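Local atomic coordinates of major extracellular endoglucanase (PDB entry 4TUF), a protein that catalyses the endohydrolysis of (1->4)-beta-D-glucosidic linkages in cellulose, lichenin and cereal beta-D-glucans, the chain described being its glycosyl hydrolase family 5 catalytic domain. Residues 224-228 with 229-233; 330-334 with 335-339; 29-32 with 33-37. One frame throughout, in Å; residues are numbered along the deposited sequence.

Contact 1: 224-228 with 229-233; sequences LNIPA and NRLLL. With 2HP (dihydrogenphosphate ion), chain F.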
loop_
_atom_site.group_PDB
_atom_site.type_symbol
_atom_site.label_atom_id
_atom_site.label_comp_id
_atom_site.label_asym_id
_atom_site.label_seq_id
_atom_site.Cartn_x
_atom_site.Cartn_y
_atom_site.Cartn_z
ATOM N N LEU A 224 5.619 10.060 16.186
ATOM C CA LEU A 224 4.870 10.846 15.217
ATOM C C LEU A 224 3.799 11.683 15.905
ATOM O O LEU A 224 3.065 11.182 16.755
ATOM C CB LEU A 224 4.227 9.928 14.176
ATOM C CG LEU A 224 5.203 9.275 13.203
ATOM C CD1 LEU A 224 4.509 8.178 12.410
ATOM C CD2 LEU A 224 5.795 10.333 12.275
ATOM N N ASN A 225 3.708 12.957 15.537
ATOM C CA ASN A 225 2.643 13.809 16.044
ATOM C C ASN A 225 1.379 13.626 15.207
ATOM O O ASN A 225 0.920 14.547 14.527
ATOM C CB ASN A 225 3.078 15.269 16.049
ATOM C CG ASN A 225 2.127 16.155 16.820
ATOM O OD1 ASN A 225 1.191 15.672 17.461
ATOM N ND2 ASN A 225 2.365 17.458 16.773
ATOM N N ILE A 226 0.850 12.407 15.253
ATOM C CA ILE A 226 -0.355 12.004 14.543
ATOM C C ILE A 226 -1.241 11.302 15.566
ATOM O O ILE A 226 -0.737 10.490 16.345
ATOM C CB ILE A 226 -0.031 11.057 13.362
ATOM C CG1 ILE A 226 0.868 11.752 12.343
ATOM C CG2 ILE A 226 -1.301 10.546 12.678
ATOM C CD1 ILE A 226 1.169 10.890 11.131
ATOM N N PRO A 227 -2.551 11.618 15.586
ATOM C CA PRO A 227 -3.447 11.052 16.608
ATOM C C PRO A 227 -3.345 9.534 16.708
ATOM O O PRO A 227 -3.346 8.849 15.690
ATOM C CB PRO A 227 -4.838 11.475 16.127
ATOM C CG PRO A 227 -4.597 12.737 15.369
ATOM C CD PRO A 227 -3.259 12.555 14.692
ATOM N N ALA A 228 -3.245 9.026 17.932
ATOM C CA ALA A 228 -3.081 7.597 18.164
ATOM C C ALA A 228 -4.225 6.797 17.555
ATOM O O ALA A 228 -4.024 5.675 17.085
ATOM C CB ALA A 228 -2.976 7.310 19.659
ATOM N N ASN A 229 -5.420 7.382 17.555
ATOM C CA ASN A 229 -6.598 6.678 17.063
ATOM C C ASN A 229 -6.840 6.870 15.559
ATOM O O ASN A 229 -7.939 6.602 15.067
ATOM C CB ASN A 229 -7.842 7.094 17.861
ATOM C CG ASN A 229 -8.145 8.582 17.769
ATOM O OD1 ASN A 229 -7.617 9.298 16.913
ATOM N ND2 ASN A 229 -9.021 9.052 18.653
ATOM N N ARG A 230 -5.814 7.319 14.837
ATOM C CA ARG A 230 -5.876 7.373 13.376
ATOM C C ARG A 230 -4.630 6.795 12.722
ATOM O O ARG A 230 -4.655 6.444 11.542
ATOM C CB ARG A 230 -6.064 8.810 12.887
ATOM C CG ARG A 230 -7.378 9.443 13.273
ATOM C CD ARG A 230 -8.548 8.675 12.723
ATOM N NE ARG A 230 -9.797 9.372 13.002
ATOM C CZ ARG A 230 -10.490 9.228 14.123
ATOM N NH1 ARG A 230 -11.609 9.907 14.302
ATOM N NH2 ARG A 230 -10.059 8.407 15.067
ATOM N N LEU A 231 -3.538 6.712 13.476
ATOM C CA LEU A 231 -2.250 6.330 12.901
ATOM C C LEU A 231 -2.150 4.842 12.607
ATOM O O LEU A 231 -2.264 4.004 13.499
ATOM C CB LEU A 231 -1.108 6.738 13.822
ATOM C CG LEU A 231 0.271 6.266 13.364
ATOM C CD1 LEU A 231 0.642 6.854 12.003
ATOM C CD2 LEU A 231 1.307 6.620 14.409
ATOM N N LEU A 232 -1.925 4.529 11.339
ATOM C CA LEU A 232 -1.767 3.156 10.891
ATOM C C LEU A 232 -0.394 3.030 10.243
ATOM O O LEU A 232 -0.102 3.725 9.271
ATOM C CB LEU A 232 -2.888 2.786 9.915
ATOM C CG LEU A 232 -2.909 1.422 9.222
ATOM C CD1 LEU A 232 -3.121 0.279 10.212
ATOM C CD2 LEU A 232 -3.991 1.411 8.148
ATOM N N LEU A 233 0.466 2.182 10.798
ATOM C CA LEU A 233 1.803 2.006 10.241
ATOM C C LEU A 233 1.762 0.943 9.147
ATOM O O LEU A 233 1.191 -0.139 9.335
ATOM C CB LEU A 233 2.800 1.617 11.328
ATOM C CG LEU A 233 3.063 2.586 12.482
ATOM C CD1 LEU A 233 3.998 1.928 13.475
ATOM C CD2 LEU A 233 3.658 3.896 11.986
HETATM P P 2HP F . -12.994 8.472 17.547
HETATM O O1 2HP F . -13.808 8.497 18.820
HETATM O O2 2HP F . -11.780 7.599 17.757
HETATM O O3 2HP F . -13.827 7.910 16.417
HETATM O O4 2HP F . -12.562 9.878 17.201
#
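Pro227 O receives two backbone N-H groups from the turn that follows it: Arg230 N at 3.0 Å, in a bond of 157°, and Leu231 N at 3.1 Å, weakly. With Ala228 and Asn229 at its corners, Pro227 to Arg230 is a type I beta turn. All three nitrogens of the Arg230 guanidinium have acceptors. NE donates its N-H to Pro189 O. Arg230 NH2 lies 2.8 Å from Asn229 O, the carbonyl of the preceding residue, which sits almost in the guanidinium plane. The bend at chi2 (-60°) turns the chain back so that this bond can close. At the outer edge a dihydrogenphosphate ion approaches in plane, Arg230 NH1 donating to its O4 at 3.1 Å and Arg230 NH2 to its O2 at 3.3 Å. Asn229 ND2 stands 3.2 Å from the same O2, and Ser2 completes the pocket. Away from the ion the contact is apolar. Leu231, its CG anti to the backbone N, crosses Leu224 and Ile226 at about a right angle; Ile226 CG2 rests 4.0 Å from Leu231 CB, and Leu224 CD1 4.1 Å from Leu231 CD2. Helix 173-187 lies against Leu224, Ile226 and Pro227, while Leu231 also touches Val195. The arrangement is that of a loop turning into the N-terminal end of parallel strand 231-238 of the TIM barrel.

Contact 2: 330-334 with 335-339; sequences TSVRQ and DKMTL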
loop_
_atom_site.group_PDB
_atom_site.type_symbol
_atom_site.label_atom_id
_atom_site.label_comp_id
_atom_site.label_asym_id
_atom_site.label_seq_id
_atom_site.Cartn_x
_atom_site.Cartn_y
_atom_site.Cartn_z
ATOM N N THR A 330 -7.002 -13.787 -16.470
ATOM C CA THR A 330 -8.197 -14.516 -16.067
ATOM C C THR A 330 -7.890 -15.629 -15.069
ATOM O O THR A 330 -8.704 -15.922 -14.199
ATOM C CB THR A 330 -8.918 -15.125 -17.285
ATOM O OG1 THR A 330 -7.968 -15.791 -18.124
ATOM C CG2 THR A 330 -9.606 -14.040 -18.090
ATOM N N SER A 331 -6.717 -16.243 -15.190
ATOM C CA SER A 331 -6.368 -17.389 -14.350
ATOM C C SER A 331 -5.794 -16.953 -13.002
ATOM O O SER A 331 -5.006 -16.008 -12.926
ATOM C CB SER A 331 -5.373 -18.294 -15.074
ATOM O OG SER A 331 -5.818 -18.591 -16.387
ATOM N N VAL A 332 -6.184 -17.654 -11.942
ATOM C CA VAL A 332 -5.789 -17.277 -10.590
ATOM C C VAL A 332 -4.709 -18.195 -10.020
ATOM O O VAL A 332 -4.820 -19.415 -10.076
ATOM C CB VAL A 332 -7.009 -17.269 -9.635
ATOM C CG1 VAL A 332 -6.570 -17.020 -8.195
ATOM C CG2 VAL A 332 -8.014 -16.219 -10.073
ATOM N N ARG A 333 -3.663 -17.583 -9.473
ATOM C CA ARG A 333 -2.584 -18.300 -8.804
ATOM C C ARG A 333 -3.053 -18.873 -7.470
ATOM O O ARG A 333 -3.019 -18.192 -6.448
ATOM C CB ARG A 333 -1.383 -17.373 -8.586
ATOM C CG ARG A 333 -0.682 -16.926 -9.862
ATOM C CD ARG A 333 0.829 -17.009 -9.691
ATOM N NE ARG A 333 1.228 -18.311 -9.154
ATOM C CZ ARG A 333 2.442 -18.595 -8.690
ATOM N NH1 ARG A 333 3.391 -17.668 -8.692
ATOM N NH2 ARG A 333 2.708 -19.806 -8.220
ATOM N N GLN A 334 -3.475 -20.131 -7.483
ATOM C CA GLN A 334 -4.115 -20.748 -6.326
ATOM C C GLN A 334 -3.205 -20.886 -5.101
ATOM O O GLN A 334 -3.676 -20.822 -3.965
ATOM C CB GLN A 334 -4.656 -22.122 -6.716
ATOM C CG GLN A 334 -5.601 -22.094 -7.904
ATOM C CD GLN A 334 -6.934 -21.460 -7.572
ATOM O OE1 GLN A 334 -7.401 -21.529 -6.436
ATOM N NE2 GLN A 334 -7.556 -20.835 -8.563
ATOM N N ASP A 335 -1.909 -21.089 -5.322
ATOM C CA ASP A 335 -0.989 -21.253 -4.202
ATOM C C ASP A 335 -0.806 -19.928 -3.467
ATOM O O ASP A 335 -0.703 -19.893 -2.240
ATOM C CB ASP A 335 0.364 -21.810 -4.666
ATOM C CG ASP A 335 0.872 -21.152 -5.937
ATOM O OD1 ASP A 335 0.325 -20.102 -6.344
ATOM O OD2 ASP A 335 1.833 -21.691 -6.530
ATOM N N LYS A 336 -0.778 -18.838 -4.225
ATOM C CA LYS A 336 -0.728 -17.514 -3.637
ATOM C C LYS A 336 -1.978 -17.251 -2.802
ATOM O O LYS A 336 -1.894 -16.664 -1.721
ATOM C CB LYS A 336 -0.577 -16.446 -4.720
ATOM C CG LYS A 336 0.855 -16.239 -5.190
ATOM C CD LYS A 336 0.954 -15.047 -6.116
ATOM C CE LYS A 336 2.373 -14.842 -6.610
ATOM N NZ LYS A 336 2.462 -13.680 -7.539
ATOM N N MET A 337 -3.132 -17.694 -3.296
ATOM C CA MET A 337 -4.375 -17.516 -2.553
ATOM C C MET A 337 -4.418 -18.375 -1.290
ATOM O O MET A 337 -4.955 -17.954 -0.266
ATOM C CB MET A 337 -5.590 -17.819 -3.436
ATOM C CG MET A 337 -5.921 -16.709 -4.425
ATOM S SD MET A 337 -5.807 -15.045 -3.710
ATOM C CE MET A 337 -7.113 -15.090 -2.487
ATOM N N THR A 338 -3.843 -19.571 -1.353
ATOM C CA THR A 338 -3.826 -20.455 -0.194
ATOM C C THR A 338 -2.912 -19.881 0.888
ATOM O O THR A 338 -3.176 -20.028 2.080
ATOM C CB THR A 338 -3.382 -21.876 -0.583
ATOM O OG1 THR A 338 -4.309 -22.411 -1.536
ATOM C CG2 THR A 338 -3.340 -22.788 0.632
ATOM N N LEU A 339 -1.851 -19.206 0.462
ATOM C CA LEU A 339 -0.941 -18.531 1.386
ATOM C C LEU A 339 -1.623 -17.367 2.105
ATOM O O LEU A 339 -1.463 -17.187 3.311
ATOM C CB LEU A 339 0.292 -18.020 0.642
ATOM C CG LEU A 339 1.324 -17.261 1.475
ATOM C CD1 LEU A 339 2.158 -18.224 2.306
ATOM C CD2 LEU A 339 2.205 -16.410 0.579
HETATM O O HOH W 1 4.161 -15.066 -10.018
#
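Arg333 NH2 and Asp335 OD2 form a salt bridge of 2.7 Å, although the N-H points poorly at the oxygen (117°) and the hydrogen bond within it is weak. Guanidinium and carboxylate are turned 62° from each other, with OD2 near the guanidinium plane at its edge. Arg333 NH1 looks the other way, donating to Lys282 O and to a water in plane at 3.0 Å. That water also takes a weak bond from Lys336 NZ, whose main partner is Gly323 O; it thus sits between two like charges. Asp335 CG lies between its backbone N and carbonyl carbon (chi1 43°), which folds OD1 back to within 2.7 Å of Lys336 N for another weak bond. This is the start of helix 334-344, the last helix of the TIM barrel, with Arg333 at the N-cap position. The carboxylate in the first turn would probably suit the positive end of the helix dipole. Met337 N bonds to Arg333 O at 3.2 Å, the i to i+4 bond from the N-cap residue. Gln334 O is gripped twice, by Thr338 N at 2.9 Å and Thr338 OG1 at 3.0 Å, from opposite faces of its plane. Farther out, the extended Lys336 chain runs past Arg333 with CG over one guanidinium face. Val332 CG1 packs on Met337 CG at 3.8 Å, and Met337 also reaches Phe54.

Contact 3: 29-32 with 33-37; sequences TGNH and VMHGL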
loop_
_atom_site.group_PDB
_atom_site.type_symbol
_atom_site.label_atom_id
_atom_site.label_comp_id
_atom_site.label_asym_id
_atom_site.label_seq_id
_atom_site.Cartn_x
_atom_site.Cartn_y
_atom_site.Cartn_z
ATOM N N THR A 29 -0.158 5.390 -13.234
ATOM C CA THR A 29 0.686 5.223 -14.411
ATOM C C THR A 29 0.257 6.109 -15.573
ATOM O O THR A 29 -0.720 6.853 -15.479
ATOM C CB THR A 29 0.683 3.771 -14.898
ATOM O OG1 THR A 29 -0.545 3.507 -15.589
ATOM C CG2 THR A 29 0.835 2.814 -13.721
ATOM N N GLY A 30 0.992 6.003 -16.676
ATOM C CA GLY A 30 0.726 6.799 -17.856
ATOM C C GLY A 30 -0.652 6.579 -18.439
ATOM O O GLY A 30 -1.158 7.433 -19.162
ATOM N N ASN A 31 -1.259 5.436 -18.123
ATOM C CA ASN A 31 -2.599 5.099 -18.601
ATOM C C ASN A 31 -3.712 5.772 -17.805
ATOM O O ASN A 31 -4.814 5.964 -18.319
ATOM C CB ASN A 31 -2.806 3.586 -18.570
ATOM C CG ASN A 31 -1.910 2.853 -19.546
ATOM O OD1 ASN A 31 -1.390 3.442 -20.496
ATOM N ND2 ASN A 31 -1.731 1.555 -19.322
ATOM N N HIS A 32 -3.419 6.113 -16.552
ATOM C CA HIS A 32 -4.372 6.764 -15.655
ATOM C C HIS A 32 -5.688 5.993 -15.524
ATOM O O HIS A 32 -6.768 6.577 -15.571
ATOM C CB HIS A 32 -4.652 8.193 -16.125
ATOM C CG HIS A 32 -3.414 8.989 -16.404
ATOM N ND1 HIS A 32 -3.001 9.302 -17.682
ATOM C CD2 HIS A 32 -2.493 9.527 -15.569
ATOM C CE1 HIS A 32 -1.884 10.005 -17.622
ATOM N NE2 HIS A 32 -1.553 10.152 -16.351
ATOM N N VAL A 33 -5.588 4.680 -15.355
ATOM C CA VAL A 33 -6.751 3.826 -15.137
ATOM C C VAL A 33 -6.232 2.484 -14.639
ATOM O O VAL A 33 -5.122 2.093 -14.995
ATOM C CB VAL A 33 -7.599 3.653 -16.433
ATOM C CG1 VAL A 33 -6.800 2.941 -17.520
ATOM C CG2 VAL A 33 -8.910 2.919 -16.152
ATOM N N MET A 34 -7.006 1.785 -13.809
ATOM C CA MET A 34 -6.581 0.467 -13.329
ATOM C C MET A 34 -6.295 -0.448 -14.519
ATOM O O MET A 34 -6.978 -0.380 -15.535
ATOM C CB MET A 34 -7.630 -0.158 -12.400
ATOM C CG MET A 34 -8.918 -0.557 -13.080
ATOM S SD MET A 34 -10.093 -1.358 -11.970
ATOM C CE MET A 34 -9.251 -2.889 -11.637
ATOM N N HIS A 35 -5.264 -1.276 -14.390
ATOM C CA HIS A 35 -4.773 -2.104 -15.489
ATOM C C HIS A 35 -5.674 -3.284 -15.823
ATOM O O HIS A 35 -6.456 -3.739 -14.992
ATOM C CB HIS A 35 -3.371 -2.631 -15.169
ATOM C CG HIS A 35 -2.274 -1.654 -15.460
ATOM N ND1 HIS A 35 -1.070 -1.670 -14.792
ATOM C CD2 HIS A 35 -2.197 -0.639 -16.353
ATOM C CE1 HIS A 35 -0.297 -0.704 -15.257
ATOM N NE2 HIS A 35 -0.959 -0.064 -16.205
ATOM N N GLY A 36 -5.542 -3.779 -17.051
ATOM C CA GLY A 36 -6.218 -4.991 -17.467
ATOM C C GLY A 36 -7.516 -4.761 -18.209
ATOM O O GLY A 36 -8.187 -5.712 -18.618
ATOM N N LEU A 37 -7.876 -3.498 -18.401
ATOM C CA LEU A 37 -9.124 -3.184 -19.080
ATOM C C LEU A 37 -8.972 -3.328 -20.593
ATOM O O LEU A 37 -9.875 -2.975 -21.350
ATOM C CB LEU A 37 -9.604 -1.779 -18.709
ATOM C CG LEU A 37 -9.768 -1.548 -17.201
ATOM C CD1 LEU A 37 -10.600 -0.309 -16.902
ATOM C CD2 LEU A 37 -10.360 -2.774 -16.508
#
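Between Thr29 and His35 the backbone first closes a type I beta turn, Thr29 to His32, with His32 N bonded to Thr29 O at 3.0 Å. An ST turn is built into it: Thr29 OG1 accepts from Asn31 N at 3.3 Å and is also hydrogen-bonded to Gly26 O. The hydroxyl is set for this by its place between the backbone N and the carbonyl carbon of Thr29 (chi1 76°). His32 then takes a left-handed helical conformation, from which the chain straightens through Val33. The whole piece belongs to the loop after strand 16-23 and before helix 42-51, a beta-alpha loop of the TIM barrel; such loops surround the active-site end of the fold, and the Thr29 side chain is about 11 Å from that of Glu278, by similarity the nucleophile. Backbone bonds join Asn31 to Ala73 and Leu37 to Asp76, while His35 pairs with Phe25 earlier in the same loop. The imidazole of His35 reaches back to the turn. Asn31 crosses it at about a right angle, its amide plane 77° from the ring and its ND2 at the ring edge, 3.6 Å from His35 NE2, in contact without a hydrogen bond. Thr29 and His35 approach each other from opposite directions, Thr29 OG1 lying 3.6 Å from His35 NE2 and Thr29 CG2 4.0 Å from His35 CE1. Asn31 CB also touches Val33 CG1, and Val33 continues onto Ile91 of helix 88-102. His32 faces elsewhere, toward Thr65, Ser88 and Cys115, the last in a disulfide with Cys62. One face of its imidazole is covered by the turn itself, with Thr29 O lying 3.2 Å above the His32 ring plane, displaced toward the rim.

Overall arrangement
The three contacts are local and follow one another along the chain in the order contact 3, contact 1, contact 2. Contact 1 lies across the chain's centre from both others, its centre about 34 Å from that of contact 2 and about 32 Å from that of contact 3. Contacts 2 and 3 have centres about 23 Å apart and nearest atoms about 8 Å apart, without touching; contact 3 lies wholly in a loop, whereas contact 2 runs into helix 334-344. Contact 3 approaches the probable nucleophile Glu278, and its His32 side chain is about 10 Å from a bound ion. Contacts 1 and 2 lie away from the active site, though contact 1 supplies two of three residues of a dihydrogenphosphate pocket.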